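Local coordinates for protein QdtA (Thermoanaerobacterium thermosaccharolyticum, PDB 4ZU5) that belongs to the WxcM-like family of cupin-fold proteins and binds thymidine in a pocket of its two-chain assembly, at residues P22-G25 with K26-P30; Y116-D120 with Y121-Y125. All coordinates share one frame; numbering follows the deposited sequence.

Interaction 1. Residues P22-G25 with K26-P30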
loop_
_atom_site.group_PDB
_atom_site.type_symbol
_atom_site.label_atom_id
_atom_site.label_comp_id
_atom_site.label_asym_id
_atom_site.label_seq_id
_atom_site.Cartn_x
_atom_site.Cartn_y
_atom_site.Cartn_z
ATOM N N PRO A 22 2.711 -6.102 -7.752
ATOM C CA PRO A 22 1.329 -5.695 -7.975
ATOM C C PRO A 22 0.397 -6.590 -7.150
ATOM O O PRO A 22 0.726 -7.760 -6.921
ATOM C CB PRO A 22 1.130 -5.998 -9.471
ATOM C CG PRO A 22 1.961 -7.246 -9.686
ATOM C CD PRO A 22 3.129 -7.145 -8.712
ATOM N N ILE A 23 -0.699 -6.012 -6.683
ATOM C CA ILE A 23 -1.712 -6.776 -5.919
ATOM C C ILE A 23 -3.061 -6.294 -6.412
ATOM O O ILE A 23 -3.448 -5.154 -6.139
ATOM C CB ILE A 23 -1.626 -6.575 -4.412
ATOM C CG1 ILE A 23 -0.239 -6.897 -3.853
ATOM C CG2 ILE A 23 -2.646 -7.460 -3.688
ATOM C CD1 ILE A 23 -0.065 -6.606 -2.383
ATOM N N GLU A 24 -3.790 -7.171 -7.099
ATOM C CA GLU A 24 -5.141 -6.876 -7.578
ATOM C C GLU A 24 -6.191 -7.577 -6.695
ATOM O O GLU A 24 -5.989 -8.722 -6.351
ATOM C CB GLU A 24 -5.318 -7.345 -9.012
ATOM C CG GLU A 24 -4.390 -6.628 -9.995
ATOM C CD GLU A 24 -4.911 -6.687 -11.425
ATOM O OE1 GLU A 24 -5.481 -7.733 -11.797
ATOM O OE2 GLU A 24 -4.845 -5.654 -12.134
ATOM N N GLY A 25 -7.230 -6.847 -6.278
ATOM C CA GLY A 25 -8.268 -7.385 -5.423
ATOM C C GLY A 25 -8.973 -8.566 -6.065
ATOM O O GLY A 25 -9.163 -8.592 -7.290
ATOM N N LYS A 26 -9.137 -9.619 -5.268
ATOM C CA LYS A 26 -9.801 -10.840 -5.672
ATOM C C LYS A 26 -8.941 -11.755 -6.533
ATOM O O LYS A 26 -9.314 -12.924 -6.788
ATOM C CB LYS A 26 -11.154 -10.572 -6.327
ATOM C CG LYS A 26 -12.176 -9.929 -5.411
ATOM C CD LYS A 26 -13.608 -10.148 -5.899
ATOM C CE LYS A 26 -13.812 -9.531 -7.279
ATOM N NZ LYS A 26 -15.243 -9.335 -7.629
ATOM N N ILE A 27 -7.781 -11.282 -6.964
ATOM C CA ILE A 27 -6.856 -12.072 -7.784
ATOM C C ILE A 27 -5.655 -12.435 -6.925
ATOM O O ILE A 27 -5.541 -13.575 -6.517
ATOM C CB ILE A 27 -6.440 -11.319 -9.091
ATOM C CG1 ILE A 27 -7.713 -11.123 -9.973
ATOM C CG2 ILE A 27 -5.342 -12.065 -9.812
ATOM C CD1 ILE A 27 -7.588 -10.173 -11.162
ATOM N N ASP A 28 -4.831 -11.469 -6.522
ATOM C CA ASP A 28 -3.647 -11.814 -5.751
ATOM C C ASP A 28 -3.960 -12.051 -4.270
ATOM O O ASP A 28 -3.165 -12.641 -3.535
ATOM C CB ASP A 28 -2.619 -10.700 -5.930
ATOM C CG ASP A 28 -2.180 -10.568 -7.374
ATOM O OD1 ASP A 28 -2.635 -9.613 -8.050
ATOM O OD2 ASP A 28 -1.486 -11.498 -7.856
ATOM N N ILE A 29 -5.096 -11.506 -3.832
ATOM C CA ILE A 29 -5.648 -11.693 -2.508
ATOM C C ILE A 29 -7.126 -12.005 -2.706
ATOM O O ILE A 29 -7.734 -11.663 -3.736
ATOM C CB ILE A 29 -5.497 -10.456 -1.634
ATOM C CG1 ILE A 29 -6.077 -9.193 -2.285
ATOM C CG2 ILE A 29 -4.007 -10.211 -1.343
ATOM C CD1 ILE A 29 -6.160 -7.987 -1.392
ATOM N N PRO A 30 -7.696 -12.714 -1.738
ATOM C CA PRO A 30 -9.031 -13.214 -1.908
ATOM C C PRO A 30 -10.180 -12.210 -1.735
ATOM O O PRO A 30 -11.298 -12.586 -2.078
ATOM C CB PRO A 30 -9.101 -14.372 -0.891
ATOM C CG PRO A 30 -8.075 -14.010 0.150
ATOM C CD PRO A 30 -6.973 -13.382 -0.635
HETATM O O HOH W 1 1.329 -10.481 -7.291
#
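Asp28 folds back on Glu24 and grips its backbone twice. Glu24 N donates to Asp28 OD1 at 2.9 Å. This bond is nearly straight (167°) and uses the anti lone pair. Asp28 N returns a bond of 3.0 Å to Glu24 O, in the carbonyl plane. The Asp28 chi1 of -63° sets CG beside its own backbone N, so carboxylate and amide can both turn to Glu24. Glu24 O also accepts from Ile27 N at 3.2 Å, with this donor 43° above the carbonyl plane. The Ile27 bond closes a type II beta turn over Gly25 and Lys26, at the end of strand 18-24; the two bonds of Asp28 fasten the chain just beyond it. Lys26 takes the positive phi such a turn needs at its third position. In this cupin-fold protein strand 18-24 pairs with strand 13-15 and, antiparallel, with a strand of the second subunit. In the tightly packed part Ile23 CG2 meets Ile29 CG2 at 3.9 Å, the two side chains crossing at about a right angle. Both are buried, against Phe10 and Leu111. By contrast, Lys26 and Ile27 are exposed. The Ile27 side chain lies beside that of Glu24, and its CD1 is 3.3 Å from Glu24 OE1. Glu24 OE2 is held by the second subunit, at Tyr116 N. A water donates to Pro22 O at 2.8 Å and, weakly, to Asp28 OD2.

Interaction 2. Residues Y116-D120 with Y121-Y125. Unlike the reference sequence in segment 116-120: Tyr116 (reference Cys).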
loop_
_atom_site.group_PDB
_atom_site.type_symbol
_atom_site.label_atom_id
_atom_site.label_comp_id
_atom_site.label_asym_id
_atom_site.label_seq_id
_atom_site.Cartn_x
_atom_site.Cartn_y
_atom_site.Cartn_z
ATOM N N TYR A 116 -13.351 0.964 7.735
ATOM C CA TYR A 116 -13.256 1.069 9.166
ATOM C C TYR A 116 -14.601 1.031 9.846
ATOM O O TYR A 116 -15.507 1.734 9.442
ATOM C CB TYR A 116 -12.560 2.360 9.530
ATOM C CG TYR A 116 -12.479 2.537 11.013
ATOM C CD1 TYR A 116 -11.596 1.774 11.776
ATOM C CD2 TYR A 116 -13.299 3.449 11.667
ATOM C CE1 TYR A 116 -11.495 1.945 13.144
ATOM C CE2 TYR A 116 -13.212 3.609 13.035
ATOM C CZ TYR A 116 -12.316 2.855 13.766
ATOM O OH TYR A 116 -12.244 3.036 15.121
ATOM N N ASP A 117 -14.731 0.136 10.822
ATOM C CA ASP A 117 -15.949 -0.062 11.597
ATOM C C ASP A 117 -15.482 -0.254 13.039
ATOM O O ASP A 117 -14.985 -1.326 13.361
ATOM C CB ASP A 117 -16.657 -1.320 11.118
ATOM C CG ASP A 117 -17.975 -1.588 11.837
ATOM O OD1 ASP A 117 -18.344 -0.779 12.715
ATOM O OD2 ASP A 117 -18.598 -2.641 11.524
ATOM N N GLU A 118 -15.579 0.776 13.879
ATOM C CA GLU A 118 -15.175 0.644 15.272
ATOM C C GLU A 118 -15.860 -0.541 15.939
ATOM O O GLU A 118 -15.214 -1.273 16.673
ATOM C CB GLU A 118 -15.408 1.930 16.088
ATOM C CG GLU A 118 -14.862 1.867 17.519
ATOM C CD GLU A 118 -13.394 1.424 17.638
ATOM O OE1 GLU A 118 -12.583 1.736 16.736
ATOM O OE2 GLU A 118 -13.014 0.767 18.644
ATOM N N THR A 119 -17.122 -0.805 15.614
ATOM C CA THR A 119 -17.790 -1.963 16.192
ATOM C C THR A 119 -17.188 -3.322 15.852
ATOM O O THR A 119 -17.668 -4.328 16.352
ATOM C CB THR A 119 -19.295 -2.031 15.848
ATOM O OG1 THR A 119 -19.526 -2.622 14.559
ATOM C CG2 THR A 119 -19.964 -0.653 15.928
ATOM N N ASP A 120 -16.225 -3.400 14.936
ATOM C CA ASP A 120 -15.651 -4.703 14.616
ATOM C C ASP A 120 -14.227 -4.726 15.099
ATOM O O ASP A 120 -13.514 -5.674 14.833
ATOM C CB ASP A 120 -15.718 -4.962 13.098
ATOM C CG ASP A 120 -15.234 -6.347 12.712
ATOM O OD1 ASP A 120 -15.642 -7.329 13.377
ATOM O OD2 ASP A 120 -14.380 -6.444 11.799
ATOM N N TYR A 121 -13.803 -3.656 15.763
ATOM C CA TYR A 121 -12.441 -3.556 16.254
ATOM C C TYR A 121 -12.532 -4.061 17.671
ATOM O O TYR A 121 -13.039 -3.341 18.504
ATOM C CB TYR A 121 -11.983 -2.093 16.295
ATOM C CG TYR A 121 -10.759 -1.770 15.494
ATOM C CD1 TYR A 121 -10.878 -1.414 14.143
ATOM C CD2 TYR A 121 -9.490 -1.787 16.066
ATOM C CE1 TYR A 121 -9.769 -1.108 13.369
ATOM C CE2 TYR A 121 -8.363 -1.464 15.308
ATOM C CZ TYR A 121 -8.504 -1.120 13.953
ATOM O OH TYR A 121 -7.419 -0.771 13.152
ATOM N N ILE A 122 -12.150 -5.308 17.932
ATOM C CA ILE A 122 -12.141 -5.835 19.287
ATOM C C ILE A 122 -10.869 -5.390 19.994
ATOM O O ILE A 122 -9.762 -5.824 19.652
ATOM C CB ILE A 122 -12.154 -7.356 19.330
ATOM C CG1 ILE A 122 -13.385 -7.917 18.615
ATOM C CG2 ILE A 122 -12.138 -7.817 20.778
ATOM C CD1 ILE A 122 -13.330 -9.425 18.471
ATOM N N ARG A 123 -11.014 -4.522 20.990
ATOM C CA ARG A 123 -9.855 -4.034 21.735
ATOM C C ARG A 123 -9.764 -4.618 23.150
ATOM O O ARG A 123 -8.743 -4.546 23.788
ATOM C CB ARG A 123 -9.896 -2.514 21.823
ATOM C CG ARG A 123 -9.428 -1.863 20.539
ATOM C CD ARG A 123 -9.919 -0.426 20.392
ATOM N NE ARG A 123 -9.662 0.063 19.038
ATOM C CZ ARG A 123 -8.447 0.158 18.496
ATOM N NH1 ARG A 123 -7.354 -0.164 19.188
ATOM N NH2 ARG A 123 -8.318 0.583 17.248
ATOM N N ASN A 124 -10.846 -5.193 23.632
ATOM C CA ASN A 124 -10.833 -5.787 24.958
ATOM C C ASN A 124 -10.333 -7.203 24.895
ATOM O O ASN A 124 -10.964 -8.079 24.320
ATOM C CB ASN A 124 -12.227 -5.757 25.566
ATOM C CG ASN A 124 -12.223 -6.203 27.010
ATOM O OD1 ASN A 124 -12.011 -7.362 27.310
ATOM N ND2 ASN A 124 -12.420 -5.265 27.910
ATOM N N TYR A 125 -9.201 -7.436 25.523
ATOM C CA TYR A 125 -8.593 -8.739 25.455
ATOM C C TYR A 125 -9.471 -9.818 26.050
ATOM O O TYR A 125 -9.532 -10.913 25.504
ATOM C CB TYR A 125 -7.216 -8.710 26.089
ATOM C CG TYR A 125 -6.478 -10.009 25.941
ATOM C CD1 TYR A 125 -5.930 -10.389 24.720
ATOM C CD2 TYR A 125 -6.388 -10.908 26.991
ATOM C CE1 TYR A 125 -5.274 -11.600 24.565
ATOM C CE2 TYR A 125 -5.693 -12.091 26.871
ATOM C CZ TYR A 125 -5.155 -12.464 25.664
ATOM O OH TYR A 125 -4.548 -13.685 25.512
#
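Tyr121 is the residue most enclosed by this contact, followed by Glu118 and Asp120 of the preceding turn. Its backbone N donates to Glu118 O at 2.9 Å, with an N-H...O angle of 161°. The donor lies well above the carbonyl plane, as the tight curve of the 3-10 segment 118-120 brings it in. One residue earlier, Asp120 N bonds to Asp117 O at 2.9 Å. The turn is braced at its start, where Thr119 OG1 donates to Asp117 OD1 at 2.9 Å.

Glu118 starts out pointing away from Tyr121, but its chain bends back at chi2 (51°). Its carboxylate thereby passes beside Tyr121, with OE2 3.8 Å from Tyr121 CB. OE2 also forms a weak salt bridge with Arg123 NE at 3.4 Å. Both residues are exposed, and the exact placing of the two charged groups is uncertain.

Tyr116 is the ring partner of Tyr121. Tyr121 CE1 comes to the edge of the Tyr116 ring, near its plane, 3.5 Å from Tyr116 CE1. The two side chains cross at about a right angle, and the ring planes are inclined at 55°, an oblique pairing. Tyr116 differs from the reference sequence, which has Cys here. Both tyrosines line the thymidine pocket.

Asp120 is buried, and its side chain turns the other way. OD1 accepts from the backbone N of Lys54 and of Lys55, which ties the turn to the loop after strand 47-53. The Tyr121 ring meets His53 edge-to-face and also touches His51. The short, weakly bonded strand about 121-122 lies antiparallel to strand 47-53, Ile122 bonding to Ser52 through the backbone. Beyond it, Asn124 caps the N-terminus of helix 125-136.

Within one chain the two contacts are separate. Their centres are 25 Å apart, and their nearest atoms are about 15 Å apart. They are joined through the dimer: the 22-30 turn of each subunit is bonded to the 116-125 segment of the other. The Glu24 carboxylate of interaction 1 also makes a long, weak ion pair with Arg35 of the second subunit, another residue of the thymidine pocket. Interaction 2 touches the ligand directly, with the Tyr121 side chain about 3 Å from thymidine. The Pro22 side chain of interaction 1 lies about 4 Å from a thymidine. This is consistent with the turn at 22-30 of one subunit bordering the pocket of the other.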